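PDB 3AAM: endonuclease IV from Thermus thermophilus, which cleaves phosphodiester bonds at apurinic or apyrimidinic sites in DNA during base excision repair and also has 3'-5' exonuclease activity. Local coordinates for residues Phe34-Leu46 / Leu82-Lys96. Residues are numbered along the deposited sequence; the frame is centred on the assembly and turned at random.
Sequences FAKSPRSWRPRAL and LWEKSVASLADDLEK
Lys36 reaches from the loop to helix 82-100 and forms two salt bridges there. Lys36 NZ lies 2.7 Å from Asp93 OD1, above that carboxylate plane, and 2.9 Å from Asp92 OD2, on the anti lone pair. A weak hydrogen bond joins the same NZ to Ser89 O. The buried ammonium group is thus gripped by two carboxylates, which would probably stabilise its charge. The other oxygen of Asp92, OD1, accepts from Lys96 NZ at 2.8 Å through its syn lone pair, so this carboxylate bridges the two lysines. Bends at chi2 and chi4 bring Lys96 NZ to Arg44 O, also at 2.8 Å, in a hydrogen bond. Lys36, Asp92, Asp93 and Lys96 form one salt-bridge network. Two waters extend it: one links Ala35 N to Asp93 OD1, and the other accepts from both Arg44 N and Lys96 NZ.

The second patch is aromatic. Lys85 crosses Trp41 at about a right angle, and Lys85 NZ sits over one face, 2.9 Å from the centroid of the five-membered ring, in a cation-pi contact. Lys85 CB makes a CH-pi contact with the six-membered ring. Ser86 OG and Ser89 CB lie at the ring edge, and Leu82 CD1 packs 3.5 Å from Trp41 CZ2. With an alanine in place of Trp41, the Lys85 ammonium would probably lose its pi partner and a gap open beside Leu82 CD1.

Further carbon contacts lie at the Lys96 end, where the Leu46 and Lys96 side chains run past each other in opposite directions.

The contact ties a beta-alpha connection, between strand 31-34 and helix 48-60, to an outer helix of the TIM barrel, away from the manganese site.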
ATOM      1  N   PHE A  34      -2.820   9.571  -2.321  1.00  8.28           N
ATOM      2  CA  PHE A  34      -1.667  10.165  -1.656  1.00  7.53           C
ATOM      3  C   PHE A  34      -2.314  11.251  -0.803  1.00 10.05           C
ATOM      4  O   PHE A  34      -3.479  11.587  -1.020  1.00 11.70           O
ATOM      5  CB  PHE A  34      -0.713  10.834  -2.652  1.00  9.18           C
ATOM      6  CG  PHE A  34       0.095   9.876  -3.479  1.00  9.21           C
ATOM      7  CD1 PHE A  34       0.897   8.913  -2.876  1.00 10.39           C
ATOM      8  CD2 PHE A  34       0.085   9.966  -4.869  1.00 10.64           C
ATOM      9  CE1 PHE A  34       1.681   8.052  -3.646  1.00 11.35           C
ATOM     10  CE2 PHE A  34       0.867   9.109  -5.650  1.00 10.74           C
ATOM     11  CZ  PHE A  34       1.664   8.151  -5.035  1.00 12.97           C
ATOM     12  N   ALA A  35      -1.574  11.791   0.161  1.00  8.77           N
ATOM     13  CA  ALA A  35      -2.095  12.863   1.009  1.00  9.04           C
ATOM     14  C   ALA A  35      -1.607  14.212   0.484  1.00  9.48           C
ATOM     15  O   ALA A  35      -2.012  15.270   0.971  1.00  8.92           O
ATOM     16  CB  ALA A  35      -1.649  12.658   2.453  1.00 10.96           C
ATOM     17  N   LYS A  36      -0.723  14.152  -0.507  1.00 10.16           N
ATOM     18  CA  LYS A  36      -0.167  15.329  -1.169  1.00 11.53           C
ATOM     19  C   LYS A  36       0.646  14.833  -2.357  1.00 13.20           C
ATOM     20  O   LYS A  36       0.915  13.637  -2.466  1.00 12.50           O
ATOM     21  CB  LYS A  36       0.726  16.144  -0.223  1.00 12.67           C
ATOM     22  CG  LYS A  36       2.035  15.483   0.183  1.00 13.16           C
ATOM     23  CD  LYS A  36       1.879  14.669   1.443  1.00 14.48           C
ATOM     24  CE  LYS A  36       3.232  14.345   2.058  1.00 14.83           C
ATOM     25  NZ  LYS A  36       3.071  13.739   3.409  1.00 12.65           N
ATOM     26  N   SER A  37       1.023  15.738  -3.255  1.00 13.44           N
ATOM     27  CA  SER A  37       1.804  15.338  -4.418  1.00 15.01           C
ATOM     28  C   SER A  37       3.054  14.603  -3.948  1.00 14.99           C
ATOM     29  O   SER A  37       3.785  15.092  -3.088  1.00 15.92           O
ATOM     30  CB  SER A  37       2.207  16.561  -5.244  1.00 17.51           C
ATOM     31  OG  SER A  37       2.973  16.168  -6.370  1.00 22.72           O
ATOM     32  N   PRO A  38       3.309  13.411  -4.504  1.00 14.83           N
ATOM     33  CA  PRO A  38       4.479  12.610  -4.131  1.00 16.10           C
ATOM     34  C   PRO A  38       5.805  13.202  -4.604  1.00 16.64           C
ATOM     35  O   PRO A  38       6.869  12.824  -4.116  1.00 17.15           O
ATOM     36  CB  PRO A  38       4.183  11.258  -4.773  1.00 15.96           C
ATOM     37  CG  PRO A  38       3.414  11.639  -6.000  1.00 15.93           C
ATOM     38  CD  PRO A  38       2.465  12.688  -5.473  1.00 16.32           C
ATOM     39  N   ARG A  39       5.734  14.132  -5.549  1.00 18.51           N
ATOM     40  CA  ARG A  39       6.930  14.765  -6.090  1.00 21.66           C
ATOM     41  C   ARG A  39       7.486  15.880  -5.210  1.00 21.71           C
ATOM     42  O   ARG A  39       8.616  16.323  -5.405  1.00 22.37           O
ATOM     43  CB  ARG A  39       6.637  15.324  -7.485  1.00 25.68           C
ATOM     44  CG  ARG A  39       7.353  14.609  -8.622  1.00 31.51           C
ATOM     45  CD  ARG A  39       6.940  13.153  -8.734  1.00 35.28           C
ATOM     46  NE  ARG A  39       7.491  12.533  -9.937  1.00 39.47           N
ATOM     47  CZ  ARG A  39       7.308  11.262 -10.277  1.00 41.27           C
ATOM     48  NH1 ARG A  39       6.586  10.463  -9.502  1.00 41.93           N
ATOM     49  NH2 ARG A  39       7.842  10.791 -11.395  1.00 41.82           N
ATOM     50  N   SER A  40       6.700  16.343  -4.246  1.00 21.33           N
ATOM     51  CA  SER A  40       7.164  17.413  -3.372  1.00 23.20           C
ATOM     52  C   SER A  40       6.967  17.106  -1.894  1.00 22.62           C
ATOM     53  O   SER A  40       6.074  16.350  -1.519  1.00 22.99           O
ATOM     54  CB  SER A  40       6.466  18.727  -3.735  1.00 24.62           C
ATOM     55  OG  SER A  40       5.056  18.584  -3.725  1.00 27.41           O
ATOM     56  N   TRP A  41       7.816  17.701  -1.059  1.00 21.96           N
ATOM     57  CA  TRP A  41       7.753  17.498   0.382  1.00 21.69           C
ATOM     58  C   TRP A  41       6.692  18.359   1.059  1.00 21.73           C
ATOM     59  O   TRP A  41       6.288  18.078   2.186  1.00 22.96           O
ATOM     60  CB  TRP A  41       9.109  17.807   1.029  1.00 19.45           C
ATOM     61  CG  TRP A  41      10.213  16.869   0.654  1.00 18.12           C
ATOM     62  CD1 TRP A  41      11.138  17.036  -0.339  1.00 17.95           C
ATOM     63  CD2 TRP A  41      10.519  15.621   1.282  1.00 15.13           C
ATOM     64  NE1 TRP A  41      12.006  15.970  -0.363  1.00 15.93           N
ATOM     65  CE2 TRP A  41      11.647  15.086   0.622  1.00 15.50           C
ATOM     66  CE3 TRP A  41       9.951  14.903   2.341  1.00 15.08           C
ATOM     67  CZ2 TRP A  41      12.217  13.863   0.988  1.00 14.64           C
ATOM     68  CZ3 TRP A  41      10.517  13.687   2.704  1.00 12.74           C
ATOM     69  CH2 TRP A  41      11.640  13.181   2.029  1.00 14.92           C
ATOM     70  N   ARG A  42       6.249  19.407   0.374  1.00 22.87           N
ATOM     71  CA  ARG A  42       5.251  20.318   0.929  1.00 24.17           C
ATOM     72  C   ARG A  42       3.909  19.653   1.233  1.00 21.47           C
ATOM     73  O   ARG A  42       3.310  19.021   0.366  1.00 21.53           O
ATOM     74  CB  ARG A  42       5.024  21.492  -0.030  1.00 26.90           C
ATOM     75  CG  ARG A  42       5.485  22.842   0.504  1.00 32.94           C
ATOM     76  CD  ARG A  42       6.993  22.896   0.703  1.00 35.72           C
ATOM     77  NE  ARG A  42       7.413  24.150   1.329  1.00 39.59           N
ATOM     78  CZ  ARG A  42       8.679  24.473   1.581  1.00 40.58           C
ATOM     79  NH1 ARG A  42       8.968  25.635   2.154  1.00 40.71           N
ATOM     80  NH2 ARG A  42       9.656  23.639   1.256  1.00 41.31           N
ATOM     81  N   PRO A  43       3.423  19.786   2.477  1.00 20.40           N
ATOM     82  CA  PRO A  43       2.136  19.180   2.832  1.00 19.43           C
ATOM     83  C   PRO A  43       1.005  19.897   2.102  1.00 18.37           C
ATOM     84  O   PRO A  43       1.104  21.090   1.807  1.00 19.50           O
ATOM     85  CB  PRO A  43       2.068  19.372   4.345  1.00 19.80           C
ATOM     86  CG  PRO A  43       2.834  20.634   4.557  1.00 21.61           C
ATOM     87  CD  PRO A  43       4.029  20.442   3.649  1.00 21.10           C
ATOM     88  N   ARG A  44      -0.066  19.165   1.812  1.00 15.64           N
ATOM     89  CA  ARG A  44      -1.214  19.729   1.110  1.00 14.07           C
ATOM     90  C   ARG A  44      -2.314  20.121   2.085  1.00 13.07           C
ATOM     91  O   ARG A  44      -2.811  19.291   2.850  1.00 13.02           O
ATOM     92  CB  ARG A  44      -1.757  18.711   0.105  1.00 12.67           C
ATOM     93  CG  ARG A  44      -3.060  19.119  -0.573  1.00 13.30           C
ATOM     94  CD  ARG A  44      -3.522  18.024  -1.527  1.00 14.34           C
ATOM     95  NE  ARG A  44      -4.795  18.338  -2.170  1.00 15.31           N
ATOM     96  CZ  ARG A  44      -5.971  18.338  -1.552  1.00 15.82           C
ATOM     97  NH1 ARG A  44      -6.050  18.036  -0.263  1.00 16.89           N
ATOM     98  NH2 ARG A  44      -7.071  18.646  -2.228  1.00 17.94           N
ATOM     99  N   ALA A  45      -2.690  21.396   2.055  1.00 14.10           N
ATOM    100  CA  ALA A  45      -3.728  21.895   2.944  1.00 14.08           C
ATOM    101  C   ALA A  45      -5.023  21.110   2.776  1.00 14.26           C
ATOM    102  O   ALA A  45      -5.475  20.851   1.655  1.00 14.62           O
ATOM    103  CB  ALA A  45      -3.975  23.376   2.680  1.00 15.22           C
ATOM    104  N   LEU A  46      -5.612  20.729   3.903  1.00 13.74           N
ATOM    105  CA  LEU A  46      -6.859  19.980   3.903  1.00 15.26           C
ATOM    106  C   LEU A  46      -7.871  20.758   4.741  1.00 15.24           C
ATOM    107  O   LEU A  46      -7.800  20.755   5.967  1.00 15.64           O
ATOM    108  CB  LEU A  46      -6.628  18.591   4.500  1.00 15.65           C
ATOM    109  CG  LEU A  46      -7.724  17.549   4.289  1.00 15.72           C
ATOM    110  CD1 LEU A  46      -7.868  17.257   2.798  1.00 14.93           C
ATOM    111  CD2 LEU A  46      -7.365  16.279   5.048  1.00 15.97           C
ATOM    112  N   LEU A  82      17.711  13.771   5.778  1.00 10.93           N
ATOM    113  CA  LEU A  82      16.613  13.306   4.939  1.00 10.55           C
ATOM    114  C   LEU A  82      15.686  12.505   5.858  1.00 10.61           C
ATOM    115  O   LEU A  82      14.488  12.378   5.602  1.00 11.44           O
ATOM    116  CB  LEU A  82      17.146  12.401   3.818  1.00 12.39           C
ATOM    117  CG  LEU A  82      16.118  11.549   3.064  1.00 11.85           C
ATOM    118  CD1 LEU A  82      15.115  12.442   2.363  1.00 12.44           C
ATOM    119  CD2 LEU A  82      16.834  10.661   2.054  1.00 15.25           C
ATOM    120  N   TRP A  83      16.249  11.977   6.941  1.00  9.54           N
ATOM    121  CA  TRP A  83      15.477  11.195   7.895  1.00  9.38           C
ATOM    122  C   TRP A  83      14.413  12.075   8.543  1.00  8.85           C
ATOM    123  O   TRP A  83      13.238  11.716   8.573  1.00  9.02           O
ATOM    124  CB  TRP A  83      16.393  10.619   8.978  1.00  8.83           C
ATOM    125  CG  TRP A  83      15.735   9.593   9.850  1.00  9.12           C
ATOM    126  CD1 TRP A  83      15.379   8.320   9.497  1.00  9.94           C
ATOM    127  CD2 TRP A  83      15.367   9.746  11.227  1.00  8.71           C
ATOM    128  NE1 TRP A  83      14.818   7.671  10.570  1.00  9.91           N
ATOM    129  CE2 TRP A  83      14.797   8.522  11.645  1.00  9.11           C
ATOM    130  CE3 TRP A  83      15.464  10.798  12.150  1.00  8.80           C
ATOM    131  CZ2 TRP A  83      14.326   8.319  12.946  1.00  8.01           C
ATOM    132  CZ3 TRP A  83      14.995  10.597  13.447  1.00  9.15           C
ATOM    133  CH2 TRP A  83      14.432   9.363  13.830  1.00 10.13           C
ATOM    134  N   GLU A  84      14.829  13.229   9.058  1.00  8.37           N
ATOM    135  CA  GLU A  84      13.896  14.151   9.694  1.00  8.56           C
ATOM    136  C   GLU A  84      12.799  14.571   8.718  1.00  7.98           C
ATOM    137  O   GLU A  84      11.622  14.636   9.078  1.00 10.00           O
ATOM    138  CB  GLU A  84      14.636  15.394  10.205  1.00  7.39           C
ATOM    139  CG  GLU A  84      15.298  15.232  11.576  1.00  8.72           C
ATOM    140  CD  GLU A  84      16.632  14.510  11.534  1.00 11.16           C
ATOM    141  OE1 GLU A  84      17.226  14.323  12.614  1.00 11.01           O
ATOM    142  OE2 GLU A  84      17.097  14.137  10.439  1.00 10.99           O
ATOM    143  N   LYS A  85      13.186  14.859   7.480  1.00 10.32           N
ATOM    144  CA  LYS A  85      12.212  15.265   6.472  1.00  8.75           C
ATOM    145  C   LYS A  85      11.222  14.128   6.220  1.00  9.24           C
ATOM    146  O   LYS A  85      10.013  14.353   6.111  1.00 10.45           O
ATOM    147  CB  LYS A  85      12.930  15.640   5.168  1.00 10.59           C
ATOM    148  CG  LYS A  85      13.969  16.742   5.342  1.00 16.63           C
ATOM    149  CD  LYS A  85      14.796  16.966   4.078  1.00 19.61           C
ATOM    150  CE  LYS A  85      14.017  17.709   3.010  1.00 22.91           C
ATOM    151  NZ  LYS A  85      12.802  16.977   2.584  1.00 25.48           N
ATOM    152  N   SER A  86      11.745  12.908   6.153  1.00  8.94           N
ATOM    153  CA  SER A  86      10.929  11.724   5.905  1.00  9.55           C
ATOM    154  C   SER A  86       9.970  11.433   7.056  1.00  9.63           C
ATOM    155  O   SER A  86       8.794  11.142   6.834  1.00  9.68           O
ATOM    156  CB  SER A  86      11.832  10.512   5.663  1.00  9.35           C
ATOM    157  OG  SER A  86      12.673  10.745   4.549  1.00 10.85           O
ATOM    158  N   VAL A  87      10.478  11.507   8.282  1.00  9.15           N
ATOM    159  CA  VAL A  87       9.656  11.265   9.464  1.00  9.53           C
ATOM    160  C   VAL A  87       8.520  12.282   9.526  1.00  9.38           C
ATOM    161  O   VAL A  87       7.365  11.924   9.763  1.00 10.13           O
ATOM    162  CB  VAL A  87      10.504  11.348  10.758  1.00  9.78           C
ATOM    163  CG1 VAL A  87       9.601  11.378  11.983  1.00 10.88           C
ATOM    164  CG2 VAL A  87      11.446  10.146  10.835  1.00  9.91           C
ATOM    165  N   ALA A  88       8.850  13.552   9.305  1.00  9.95           N
ATOM    166  CA  ALA A  88       7.851  14.613   9.333  1.00  9.55           C
ATOM    167  C   ALA A  88       6.812  14.433   8.226  1.00 10.25           C
ATOM    168  O   ALA A  88       5.626  14.687   8.433  1.00  9.26           O
ATOM    169  CB  ALA A  88       8.531  15.976   9.198  1.00 11.12           C
ATOM    170  N   SER A  89       7.253  14.001   7.049  1.00  9.28           N
ATOM    171  CA  SER A  89       6.323  13.806   5.941  1.00  9.62           C
ATOM    172  C   SER A  89       5.358  12.663   6.235  1.00  8.36           C
ATOM    173  O   SER A  89       4.160  12.763   5.948  1.00  7.42           O
ATOM    174  CB  SER A  89       7.088  13.524   4.645  1.00  9.65           C
ATOM    175  OG  SER A  89       6.197  13.313   3.563  1.00 13.08           O
ATOM    176  N   LEU A  90       5.875  11.580   6.812  1.00  7.72           N
ATOM    177  CA  LEU A  90       5.034  10.435   7.138  1.00  6.98           C
ATOM    178  C   LEU A  90       4.054  10.804   8.248  1.00  8.01           C
ATOM    179  O   LEU A  90       2.921  10.329   8.263  1.00  8.89           O
ATOM    180  CB  LEU A  90       5.886   9.229   7.554  1.00  7.36           C
ATOM    181  CG  LEU A  90       5.121   7.935   7.866  1.00  6.93           C
ATOM    182  CD1 LEU A  90       4.267   7.513   6.672  1.00  9.29           C
ATOM    183  CD2 LEU A  90       6.108   6.834   8.221  1.00  8.63           C
ATOM    184  N   ALA A  91       4.489  11.658   9.174  1.00  8.31           N
ATOM    185  CA  ALA A  91       3.618  12.089  10.262  1.00  9.78           C
ATOM    186  C   ALA A  91       2.453  12.860   9.652  1.00  8.53           C
ATOM    187  O   ALA A  91       1.315  12.743  10.105  1.00  9.14           O
ATOM    188  CB  ALA A  91       4.382  12.973  11.235  1.00  9.94           C
ATOM    189  N   ASP A  92       2.745  13.646   8.619  1.00  9.75           N
ATOM    190  CA  ASP A  92       1.708  14.414   7.938  1.00  9.73           C
ATOM    191  C   ASP A  92       0.700  13.459   7.310  1.00  9.97           C
ATOM    192  O   ASP A  92      -0.506  13.675   7.410  1.00 10.60           O
ATOM    193  CB  ASP A  92       2.323  15.313   6.859  1.00 11.00           C
ATOM    194  CG  ASP A  92       1.276  15.919   5.933  1.00 12.24           C
ATOM    195  OD1 ASP A  92       0.459  16.741   6.399  1.00 13.29           O
ATOM    196  OD2 ASP A  92       1.276  15.569   4.734  1.00 14.01           O
ATOM    197  N   ASP A  93       1.190  12.403   6.663  1.00  9.91           N
ATOM    198  CA  ASP A  93       0.298  11.423   6.046  1.00  9.25           C
ATOM    199  C   ASP A  93      -0.641  10.833   7.091  1.00  8.07           C
ATOM    200  O   ASP A  93      -1.832  10.677   6.849  1.00  8.44           O
ATOM    201  CB  ASP A  93       1.078  10.270   5.401  1.00 10.20           C
ATOM    202  CG  ASP A  93       1.870  10.694   4.177  1.00 11.21           C
ATOM    203  OD1 ASP A  93       1.396  11.568   3.421  1.00 11.72           O
ATOM    204  OD2 ASP A  93       2.967  10.130   3.962  1.00 12.74           O
ATOM    205  N   LEU A  94      -0.095  10.497   8.256  1.00  7.91           N
ATOM    206  CA  LEU A  94      -0.891   9.908   9.328  1.00  7.49           C
ATOM    207  C   LEU A  94      -1.926  10.881   9.889  1.00  7.46           C
ATOM    208  O   LEU A  94      -3.056  10.494  10.177  1.00  9.23           O
ATOM    209  CB  LEU A  94       0.032   9.419  10.443  1.00  8.73           C
ATOM    210  CG  LEU A  94       0.924   8.232  10.074  1.00  7.12           C
ATOM    211  CD1 LEU A  94       2.050   8.080  11.082  1.00  9.12           C
ATOM    212  CD2 LEU A  94       0.082   6.969  10.009  1.00 10.22           C
ATOM    213  N   GLU A  95      -1.525  12.139  10.047  1.00  7.56           N
ATOM    214  CA  GLU A  95      -2.411  13.175  10.564  1.00  9.01           C
ATOM    215  C   GLU A  95      -3.555  13.430   9.582  1.00  9.48           C
ATOM    216  O   GLU A  95      -4.713  13.568   9.986  1.00 10.77           O
ATOM    217  CB  GLU A  95      -1.616  14.461  10.810  1.00  9.97           C
ATOM    218  CG  GLU A  95      -0.671  14.371  12.007  1.00 11.27           C
ATOM    219  CD  GLU A  95       0.497  15.337  11.919  1.00 14.88           C
ATOM    220  OE1 GLU A  95       0.419  16.308  11.140  1.00 15.86           O
ATOM    221  OE2 GLU A  95       1.497  15.126  12.643  1.00 13.99           O
ATOM    222  N   LYS A  96      -3.227  13.478   8.293  1.00  8.41           N
ATOM    223  CA  LYS A  96      -4.232  13.704   7.264  1.00  9.23           C
ATOM    224  C   LYS A  96      -5.182  12.506   7.221  1.00 10.37           C
ATOM    225  O   LYS A  96      -6.396  12.668   7.105  1.00  9.73           O
ATOM    226  CB  LYS A  96      -3.555  13.918   5.901  1.00 10.87           C
ATOM    227  CG  LYS A  96      -2.737  15.216   5.803  1.00 12.57           C
ATOM    228  CD  LYS A  96      -3.644  16.433   5.673  1.00 12.11           C
ATOM    229  CE  LYS A  96      -2.926  17.747   6.005  1.00 12.99           C
ATOM    230  NZ  LYS A  96      -1.740  18.042   5.153  1.00 13.64           N
TER
HETATM  231  O   HOH W   1       1.061  10.934   0.829  1.00  8.59           O
HETATM  232  O   HOH W   2      -0.540  16.656   2.912  1.00 11.55           O